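Local coordinates for type IV secretion system protein VirB11 (Brucella suis, PDB 2GZA), which hydrolyses ATP as the hexameric VirB11 ATPase of a type IV secretion system associated with virulence, at residues 50-55 and 250-255; 165-170 and 343-348. One frame throughout, in Å; residues are numbered along the deposited sequence.

Contact 1 (50-55 and 250-255); sequences FCERAS and RMKPTR
E52 and K252 are the two residues that meet here, and they illustrate how a single long-armed ion pair can bridge two parts of a secretion ATPase. E52 closes strand 48-52 of the six-stranded antiparallel sheet, whose hairpin partner is strand 57-61; K252 lies in the loop that leads from helix 241-248 into strand 255-258 of the P-loop NTPase core. Their CA atoms are the nearest pair between the two backbones, yet stay 9.1 Å apart, so the side chains must span the gap. Along 50-55, F50 comes first and turns its ring to Y59 on the hairpin partner, while the backbone of C51 pairs with that of E58. Next stands E52, with CG anti to the backbone N (chi1 168°) and the chain extended beyond it, which carries the carboxylate across to the loop. K252 also starts anti, but bends at chi2 (98°), and its arm crosses the glutamate side chain at about a right angle. The aliphatic part of the lysine lies against the carboxylate, with K252 CG 3.7 Å from E52 OE1. The salt bridge itself is long and lopsided, for K252 NZ donates a weak hydrogen bond of 3.4 Å to E52 OE2 and stands 4.1 Å from E52 OE1. Past the strand, R53 forms a salt bridge with E58, and at S55 the turn faces a neighbouring subunit, where OG makes a weak hydrogen bond with the carbonyl O of N330. The ammonium group has other calls upon it, a weak hydrogen bond to the carbonyl O of G185 of that subunit and a long, weak ion pair with E40. At the carboxylate, K252 CE approaches both oxygens, 3.2 Å from E52 OE1 and 3.4 Å from E52 OE2.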
ATOM      1  N   PHE C  50      32.701  17.597  34.222  1.00 38.43           N
ATOM      2  CA  PHE C  50      31.414  17.777  34.866  1.00 38.40           C
ATOM      3  C   PHE C  50      30.906  16.420  35.322  1.00 38.79           C
ATOM      4  O   PHE C  50      30.885  15.469  34.539  1.00 38.81           O
ATOM      5  CB  PHE C  50      30.413  18.449  33.923  1.00 37.88           C
ATOM      6  CG  PHE C  50      30.507  19.941  33.902  1.00 36.73           C
ATOM      7  CD1 PHE C  50      31.369  20.589  33.024  1.00 35.44           C
ATOM      8  CD2 PHE C  50      29.738  20.706  34.760  1.00 35.82           C
ATOM      9  CE1 PHE C  50      31.453  21.970  33.004  1.00 34.29           C
ATOM     10  CE2 PHE C  50      29.822  22.093  34.743  1.00 34.66           C
ATOM     11  CZ  PHE C  50      30.680  22.723  33.859  1.00 34.20           C
ATOM     12  N   CYS C  51      30.523  16.321  36.588  1.00 39.22           N
ATOM     13  CA  CYS C  51      29.985  15.067  37.106  1.00 39.80           C
ATOM     14  C   CYS C  51      28.600  15.213  37.724  1.00 40.10           C
ATOM     15  O   CYS C  51      28.273  16.237  38.319  1.00 40.03           O
ATOM     16  CB  CYS C  51      30.970  14.385  38.064  1.00 39.76           C
ATOM     17  SG  CYS C  51      31.227  15.232  39.620  1.00 39.49           S
ATOM     18  N   GLU C  52      27.783  14.184  37.537  1.00 40.68           N
ATOM     19  CA  GLU C  52      26.432  14.146  38.070  1.00 41.38           C
ATOM     20  C   GLU C  52      26.445  13.490  39.446  1.00 41.57           C
ATOM     21  O   GLU C  52      26.739  12.294  39.570  1.00 41.69           O
ATOM     22  CB  GLU C  52      25.504  13.385  37.117  1.00 41.31           C
ATOM     23  CG  GLU C  52      24.143  13.042  37.709  1.00 41.75           C
ATOM     24  CD  GLU C  52      23.151  12.546  36.673  1.00 42.50           C
ATOM     25  OE1 GLU C  52      22.944  13.245  35.658  1.00 43.02           O
ATOM     26  OE2 GLU C  52      22.561  11.463  36.883  1.00 43.03           O
ATOM     27  N   ARG C  53      26.161  14.289  40.473  1.00 41.92           N
ATOM     28  CA  ARG C  53      26.092  13.813  41.853  1.00 42.26           C
ATOM     29  C   ARG C  53      24.706  13.303  42.153  1.00 42.38           C
ATOM     30  O   ARG C  53      24.501  12.204  41.973  1.00 42.59           O
ATOM     31  CB  ARG C  53      26.564  14.853  42.874  1.00 42.37           C
ATOM     32  CG  ARG C  53      26.459  14.409  44.361  1.00 42.85           C
ATOM     33  CD  ARG C  53      27.698  13.696  44.863  1.00 43.05           C
ATOM     34  NE  ARG C  53      28.888  14.472  44.535  1.00 44.12           N
ATOM     35  CZ  ARG C  53      30.138  14.100  44.792  1.00 44.47           C
ATOM     36  NH1 ARG C  53      30.401  12.955  45.413  1.00 45.06           N
ATOM     37  NH2 ARG C  53      31.128  14.895  44.424  1.00 44.56           N
ATOM     38  N   ALA C  54      23.730  14.042  42.601  1.00 42.46           N
ATOM     39  CA  ALA C  54      22.434  13.424  42.840  1.00 42.52           C
ATOM     40  C   ALA C  54      21.495  14.076  41.854  1.00 42.55           C
ATOM     41  O   ALA C  54      20.637  14.865  42.242  1.00 42.64           O
ATOM     42  CB  ALA C  54      21.996  13.651  44.292  1.00 42.36           C
ATOM     43  N   SER C  55      21.709  13.774  40.571  1.00 42.55           N
ATOM     44  CA  SER C  55      20.986  14.396  39.459  1.00 42.41           C
ATOM     45  C   SER C  55      21.338  15.890  39.321  1.00 42.33           C
ATOM     46  O   SER C  55      20.621  16.667  38.683  1.00 42.52           O
ATOM     47  CB  SER C  55      19.486  14.138  39.611  1.00 42.46           C
ATOM     48  OG  SER C  55      19.253  12.776  39.979  1.00 42.77           O
ATOM     49  N   ARG C 250      23.099   9.140  24.403  1.00 36.86           N
ATOM     50  CA  ARG C 250      24.171   8.539  25.192  1.00 37.34           C
ATOM     51  C   ARG C 250      25.102   9.550  25.859  1.00 37.16           C
ATOM     52  O   ARG C 250      26.101   9.170  26.459  1.00 36.74           O
ATOM     53  CB  ARG C 250      24.997   7.601  24.325  1.00 37.55           C
ATOM     54  CG  ARG C 250      24.206   6.477  23.718  1.00 39.71           C
ATOM     55  CD  ARG C 250      25.107   5.343  23.327  1.00 43.78           C
ATOM     56  NE  ARG C 250      24.357   4.098  23.237  1.00 46.42           N
ATOM     57  CZ  ARG C 250      23.864   3.623  22.089  1.00 48.53           C
ATOM     58  NH1 ARG C 250      24.047   4.296  20.951  1.00 48.99           N
ATOM     59  NH2 ARG C 250      23.186   2.487  22.078  1.00 48.91           N
ATOM     60  N   MET C 251      24.800  10.836  25.722  1.00 37.55           N
ATOM     61  CA  MET C 251      25.496  11.866  26.502  1.00 37.97           C
ATOM     62  C   MET C 251      24.492  12.105  27.606  1.00 38.15           C
ATOM     63  O   MET C 251      23.593  11.391  27.696  1.00 38.54           O
ATOM     64  CB  MET C 251      25.813  13.078  25.643  1.00 38.03           C
ATOM     65  CG  MET C 251      26.828  12.730  24.565  1.00 38.14           C
ATOM     66  SD  MET C 251      26.765  13.769  23.101  1.00 40.53           S
ATOM     67  CE  MET C 251      27.251  12.578  21.895  1.00 38.32           C
ATOM     68  N   LYS C 252      24.561  13.020  28.505  1.00 38.05           N
ATOM     69  CA  LYS C 252      23.494  12.966  29.500  1.00 37.93           C
ATOM     70  C   LYS C 252      22.935  14.357  29.547  1.00 37.72           C
ATOM     71  O   LYS C 252      23.094  15.037  30.549  1.00 37.75           O
ATOM     72  CB  LYS C 252      24.056  12.491  30.855  1.00 38.15           C
ATOM     73  CG  LYS C 252      23.085  12.489  32.040  1.00 39.15           C
ATOM     74  CD  LYS C 252      22.468  11.122  32.326  1.00 39.73           C
ATOM     75  CE  LYS C 252      21.613  11.194  33.583  1.00 40.69           C
ATOM     76  NZ  LYS C 252      21.265   9.855  34.131  1.00 41.81           N
ATOM     77  N   PRO C 253      22.303  14.806  28.444  1.00 37.60           N
ATOM     78  CA  PRO C 253      21.945  16.207  28.420  1.00 37.31           C
ATOM     79  C   PRO C 253      20.679  16.435  29.223  1.00 37.04           C
ATOM     80  O   PRO C 253      19.911  15.504  29.440  1.00 36.79           O
ATOM     81  CB  PRO C 253      21.707  16.483  26.932  1.00 37.58           C
ATOM     82  CG  PRO C 253      21.242  15.186  26.376  1.00 37.35           C
ATOM     83  CD  PRO C 253      21.857  14.101  27.226  1.00 37.69           C
ATOM     84  N   THR C 254      20.488  17.661  29.686  1.00 36.83           N
ATOM     85  CA  THR C 254      19.225  18.049  30.264  1.00 36.46           C
ATOM     86  C   THR C 254      18.290  18.421  29.108  1.00 36.32           C
ATOM     87  O   THR C 254      17.157  17.944  29.058  1.00 36.37           O
ATOM     88  CB  THR C 254      19.372  19.204  31.264  1.00 36.57           C
ATOM     89  OG1 THR C 254      20.562  19.025  32.042  1.00 36.21           O
ATOM     90  CG2 THR C 254      18.174  19.252  32.186  1.00 36.58           C
ATOM     91  N   ARG C 255      18.760  19.256  28.183  1.00 35.76           N
ATOM     92  CA  ARG C 255      18.020  19.497  26.942  1.00 35.75           C
ATOM     93  C   ARG C 255      18.890  19.442  25.694  1.00 35.46           C
ATOM     94  O   ARG C 255      20.106  19.683  25.748  1.00 35.49           O
ATOM     95  CB  ARG C 255      17.182  20.785  26.961  1.00 36.11           C
ATOM     96  CG  ARG C 255      17.619  21.867  27.928  1.00 37.06           C
ATOM     97  CD  ARG C 255      16.590  22.043  29.043  1.00 38.43           C
ATOM     98  NE  ARG C 255      15.400  22.725  28.542  1.00 39.72           N
ATOM     99  CZ  ARG C 255      14.538  23.405  29.287  1.00 40.02           C
ATOM    100  NH1 ARG C 255      14.709  23.516  30.594  1.00 40.17           N
ATOM    101  NH2 ARG C 255      13.497  23.983  28.713  1.00 40.75           N
TER

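Contact 2 (165-170 and 343-348); sequences MSFLRR and VWYDPN
F167 reaches from helix 164-173 to V343 and Y345 on strand 339-345, a worked example of one aromatic ring joining a helix to the margin of a sheet. From its CB the side chain leaves with CG anti to the backbone N (chi1 176°), which brings the ring up against V343 and Y345. On one flank of the ring, CD2 lies 4.0 Å from V343 CG1, and farther out CE2 comes to 3.4 Å from the same methyl; phenylalanine and valine run past each other in opposite directions. In the RecA-like fold of this ATPase, strand 339-345 is the outermost strand of a mixed sheet beside 324-331, and V324 of that inner strand joins the cluster while L155 of helix 153-160 packs on both F167 and Y345. On the other flank F167 CE1 meets Y345 CD2 at 3.7 Å. The tip, CZ, is 3.6 Å from Y345 CB and 3.7 Å from Y345 CG. The two rings thus make an offset edge-to-face pair, the edge of F167 toward the face of Y345, with centroids 5.4 Å apart and planes at 69°. The opposite face of the tyrosine is taken by P347 CD, 3.6 Å above the plane and over the ring centre, just after D346, the N-cap of helix 347-355.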
ATOM      1  N   MET C 165       5.189  37.113  26.779  1.00 39.69           N
ATOM      2  CA  MET C 165       6.554  37.116  27.300  1.00 39.71           C
ATOM      3  C   MET C 165       6.706  36.182  28.505  1.00 39.34           C
ATOM      4  O   MET C 165       7.593  35.335  28.517  1.00 39.34           O
ATOM      5  CB  MET C 165       7.022  38.525  27.657  1.00 39.63           C
ATOM      6  CG  MET C 165       8.509  38.581  27.919  1.00 40.06           C
ATOM      7  SD  MET C 165       9.060  40.073  28.731  1.00 41.08           S
ATOM      8  CE  MET C 165       8.531  39.769  30.413  1.00 41.78           C
ATOM      9  N   SER C 166       5.836  36.343  29.501  1.00 38.92           N
ATOM     10  CA  SER C 166       5.795  35.450  30.664  1.00 38.50           C
ATOM     11  C   SER C 166       5.521  34.012  30.251  1.00 38.10           C
ATOM     12  O   SER C 166       6.100  33.080  30.806  1.00 38.28           O
ATOM     13  CB  SER C 166       4.722  35.892  31.657  1.00 38.53           C
ATOM     14  OG  SER C 166       5.116  37.038  32.379  1.00 38.83           O
ATOM     15  N   PHE C 167       4.635  33.846  29.275  1.00 37.49           N
ATOM     16  CA  PHE C 167       4.274  32.534  28.759  1.00 36.96           C
ATOM     17  C   PHE C 167       5.497  31.790  28.238  1.00 36.67           C
ATOM     18  O   PHE C 167       5.709  30.628  28.570  1.00 36.52           O
ATOM     19  CB  PHE C 167       3.214  32.668  27.656  1.00 36.85           C
ATOM     20  CG  PHE C 167       2.860  31.370  26.995  1.00 36.47           C
ATOM     21  CD1 PHE C 167       1.833  30.586  27.491  1.00 36.32           C
ATOM     22  CD2 PHE C 167       3.560  30.931  25.874  1.00 36.23           C
ATOM     23  CE1 PHE C 167       1.509  29.375  26.884  1.00 36.92           C
ATOM     24  CE2 PHE C 167       3.250  29.722  25.264  1.00 36.23           C
ATOM     25  CZ  PHE C 167       2.222  28.944  25.763  1.00 36.67           C
ATOM     26  N   LEU C 168       6.296  32.481  27.431  1.00 36.43           N
ATOM     27  CA  LEU C 168       7.473  31.892  26.821  1.00 36.10           C
ATOM     28  C   LEU C 168       8.541  31.573  27.851  1.00 36.18           C
ATOM     29  O   LEU C 168       9.140  30.497  27.789  1.00 36.16           O
ATOM     30  CB  LEU C 168       8.014  32.781  25.696  1.00 35.93           C
ATOM     31  CG  LEU C 168       7.136  32.916  24.442  1.00 35.56           C
ATOM     32  CD1 LEU C 168       7.782  33.839  23.433  1.00 35.50           C
ATOM     33  CD2 LEU C 168       6.834  31.576  23.798  1.00 34.77           C
ATOM     34  N   ARG C 169       8.760  32.490  28.797  1.00 36.09           N
ATOM     35  CA  ARG C 169       9.685  32.253  29.908  1.00 36.31           C
ATOM     36  C   ARG C 169       9.266  31.037  30.735  1.00 36.19           C
ATOM     37  O   ARG C 169      10.088  30.162  31.028  1.00 36.27           O
ATOM     38  CB  ARG C 169       9.806  33.475  30.820  1.00 36.39           C
ATOM     39  CG  ARG C 169      10.633  33.190  32.087  1.00 37.13           C
ATOM     40  CD  ARG C 169      10.794  34.396  32.986  1.00 38.00           C
ATOM     41  NE  ARG C 169      11.800  35.312  32.468  1.00 39.94           N
ATOM     42  CZ  ARG C 169      11.549  36.539  32.022  1.00 41.19           C
ATOM     43  NH1 ARG C 169      10.313  37.033  32.040  1.00 41.60           N
ATOM     44  NH2 ARG C 169      12.546  37.282  31.568  1.00 42.12           N
ATOM     45  N   ARG C 170       7.990  30.981  31.100  1.00 35.95           N
ATOM     46  CA  ARG C 170       7.474  29.859  31.874  1.00 36.02           C
ATOM     47  C   ARG C 170       7.566  28.542  31.117  1.00 35.94           C
ATOM     48  O   ARG C 170       7.949  27.525  31.696  1.00 36.16           O
ATOM     49  CB  ARG C 170       6.039  30.110  32.347  1.00 36.06           C
ATOM     50  CG  ARG C 170       5.920  31.064  33.544  1.00 36.32           C
ATOM     51  CD  ARG C 170       6.658  30.549  34.784  1.00 36.67           C
ATOM     52  NE  ARG C 170       5.938  29.479  35.473  1.00 36.56           N
ATOM     53  CZ  ARG C 170       6.505  28.527  36.215  1.00 35.75           C
ATOM     54  NH1 ARG C 170       7.821  28.477  36.370  1.00 35.02           N
ATOM     55  NH2 ARG C 170       5.747  27.610  36.795  1.00 35.25           N
ATOM     56  N   VAL C 343       0.965  32.276  18.920  1.00 40.71           N
ATOM     57  CA  VAL C 343       1.575  31.290  19.795  1.00 39.95           C
ATOM     58  C   VAL C 343       0.576  30.154  19.909  1.00 39.57           C
ATOM     59  O   VAL C 343      -0.560  30.353  20.339  1.00 39.71           O
ATOM     60  CB  VAL C 343       1.896  31.857  21.187  1.00 39.91           C
ATOM     61  CG1 VAL C 343       2.375  30.754  22.109  1.00 39.92           C
ATOM     62  CG2 VAL C 343       2.933  32.960  21.085  1.00 39.56           C
ATOM     63  N   TRP C 344       0.993  28.971  19.496  1.00 38.84           N
ATOM     64  CA  TRP C 344       0.135  27.814  19.543  1.00 38.21           C
ATOM     65  C   TRP C 344       0.475  26.992  20.785  1.00 38.22           C
ATOM     66  O   TRP C 344       1.635  26.667  21.030  1.00 38.17           O
ATOM     67  CB  TRP C 344       0.287  27.011  18.244  1.00 38.08           C
ATOM     68  CG  TRP C 344      -0.562  25.794  18.182  1.00 37.48           C
ATOM     69  CD1 TRP C 344      -1.788  25.686  17.601  1.00 37.03           C
ATOM     70  CD2 TRP C 344      -0.255  24.504  18.723  1.00 37.09           C
ATOM     71  NE1 TRP C 344      -2.267  24.407  17.747  1.00 37.42           N
ATOM     72  CE2 TRP C 344      -1.348  23.660  18.434  1.00 37.17           C
ATOM     73  CE3 TRP C 344       0.835  23.979  19.429  1.00 36.93           C
ATOM     74  CZ2 TRP C 344      -1.387  22.322  18.827  1.00 37.21           C
ATOM     75  CZ3 TRP C 344       0.798  22.642  19.823  1.00 37.51           C
ATOM     76  CH2 TRP C 344      -0.310  21.829  19.520  1.00 37.43           C
ATOM     77  N   TYR C 345      -0.549  26.681  21.569  1.00 38.31           N
ATOM     78  CA  TYR C 345      -0.418  25.843  22.751  1.00 38.63           C
ATOM     79  C   TYR C 345      -1.759  25.174  23.010  1.00 39.12           C
ATOM     80  O   TYR C 345      -2.751  25.853  23.250  1.00 39.04           O
ATOM     81  CB  TYR C 345       0.033  26.687  23.947  1.00 38.42           C
ATOM     82  CG  TYR C 345       0.177  25.941  25.251  1.00 37.86           C
ATOM     83  CD1 TYR C 345       1.031  24.849  25.367  1.00 37.45           C
ATOM     84  CD2 TYR C 345      -0.524  26.348  26.383  1.00 37.99           C
ATOM     85  CE1 TYR C 345       1.171  24.173  26.578  1.00 37.51           C
ATOM     86  CE2 TYR C 345      -0.394  25.676  27.596  1.00 37.46           C
ATOM     87  CZ  TYR C 345       0.454  24.593  27.684  1.00 37.68           C
ATOM     88  OH  TYR C 345       0.582  23.936  28.884  1.00 38.25           O
ATOM     89  N   ASP C 346      -1.791  23.847  22.945  1.00 39.92           N
ATOM     90  CA  ASP C 346      -3.032  23.101  23.134  1.00 40.77           C
ATOM     91  C   ASP C 346      -2.838  21.787  23.912  1.00 41.33           C
ATOM     92  O   ASP C 346      -2.927  20.707  23.329  1.00 41.26           O
ATOM     93  CB  ASP C 346      -3.695  22.856  21.772  1.00 40.65           C
ATOM     94  CG  ASP C 346      -5.154  22.446  21.880  1.00 40.94           C
ATOM     95  OD1 ASP C 346      -5.742  22.503  22.985  1.00 41.33           O
ATOM     96  OD2 ASP C 346      -5.718  22.064  20.838  1.00 41.07           O
ATOM     97  N   PRO C 347      -2.597  21.879  25.237  1.00 42.18           N
ATOM     98  CA  PRO C 347      -2.358  20.691  26.069  1.00 43.02           C
ATOM     99  C   PRO C 347      -3.596  19.802  26.155  1.00 43.95           C
ATOM    100  O   PRO C 347      -3.495  18.612  26.458  1.00 44.00           O
ATOM    101  CB  PRO C 347      -2.017  21.279  27.440  1.00 42.98           C
ATOM    102  CG  PRO C 347      -2.612  22.636  27.435  1.00 42.69           C
ATOM    103  CD  PRO C 347      -2.553  23.122  26.024  1.00 42.11           C
ATOM    104  N   ASN C 348      -4.746  20.403  25.871  1.00 44.67           N
ATOM    105  CA  ASN C 348      -6.019  19.710  25.810  1.00 45.61           C
ATOM    106  C   ASN C 348      -6.116  18.703  24.667  1.00 46.22           C
ATOM    107  O   ASN C 348      -6.846  17.727  24.773  1.00 46.60           O
ATOM    108  CB  ASN C 348      -7.169  20.723  25.709  1.00 45.50           C
ATOM    109  CG  ASN C 348      -7.655  21.198  27.076  1.00 45.34           C
ATOM    110  OD1 ASN C 348      -8.194  20.421  27.860  1.00 45.20           O
ATOM    111  ND2 ASN C 348      -7.484  22.482  27.351  1.00 44.88           N
TER

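How the contacts relate
Contact 1 is a charged bridge between the end of strand 48-52 and the loop before strand 255-258, contact 2 an apolar seam at the outer strand of the P-loop core. Their centres are 27 Å apart and their nearest atoms about 7 Å apart, without touching; along the chain their segments alternate. A connection runs through R255, in the second segment of contact 1, which hydrogen-bonds the backbone O of V172 on the helix that carries 165-170. Each relates differently to the predicted ATP site: in contact 2 the V343 side chain lies about 12 Å from G182 of its own chain, whereas contact 1 lies away from that site in its own chain, and its K252 NZ makes a weak hydrogen bond to the G185 carbonyl O of a neighbouring subunit.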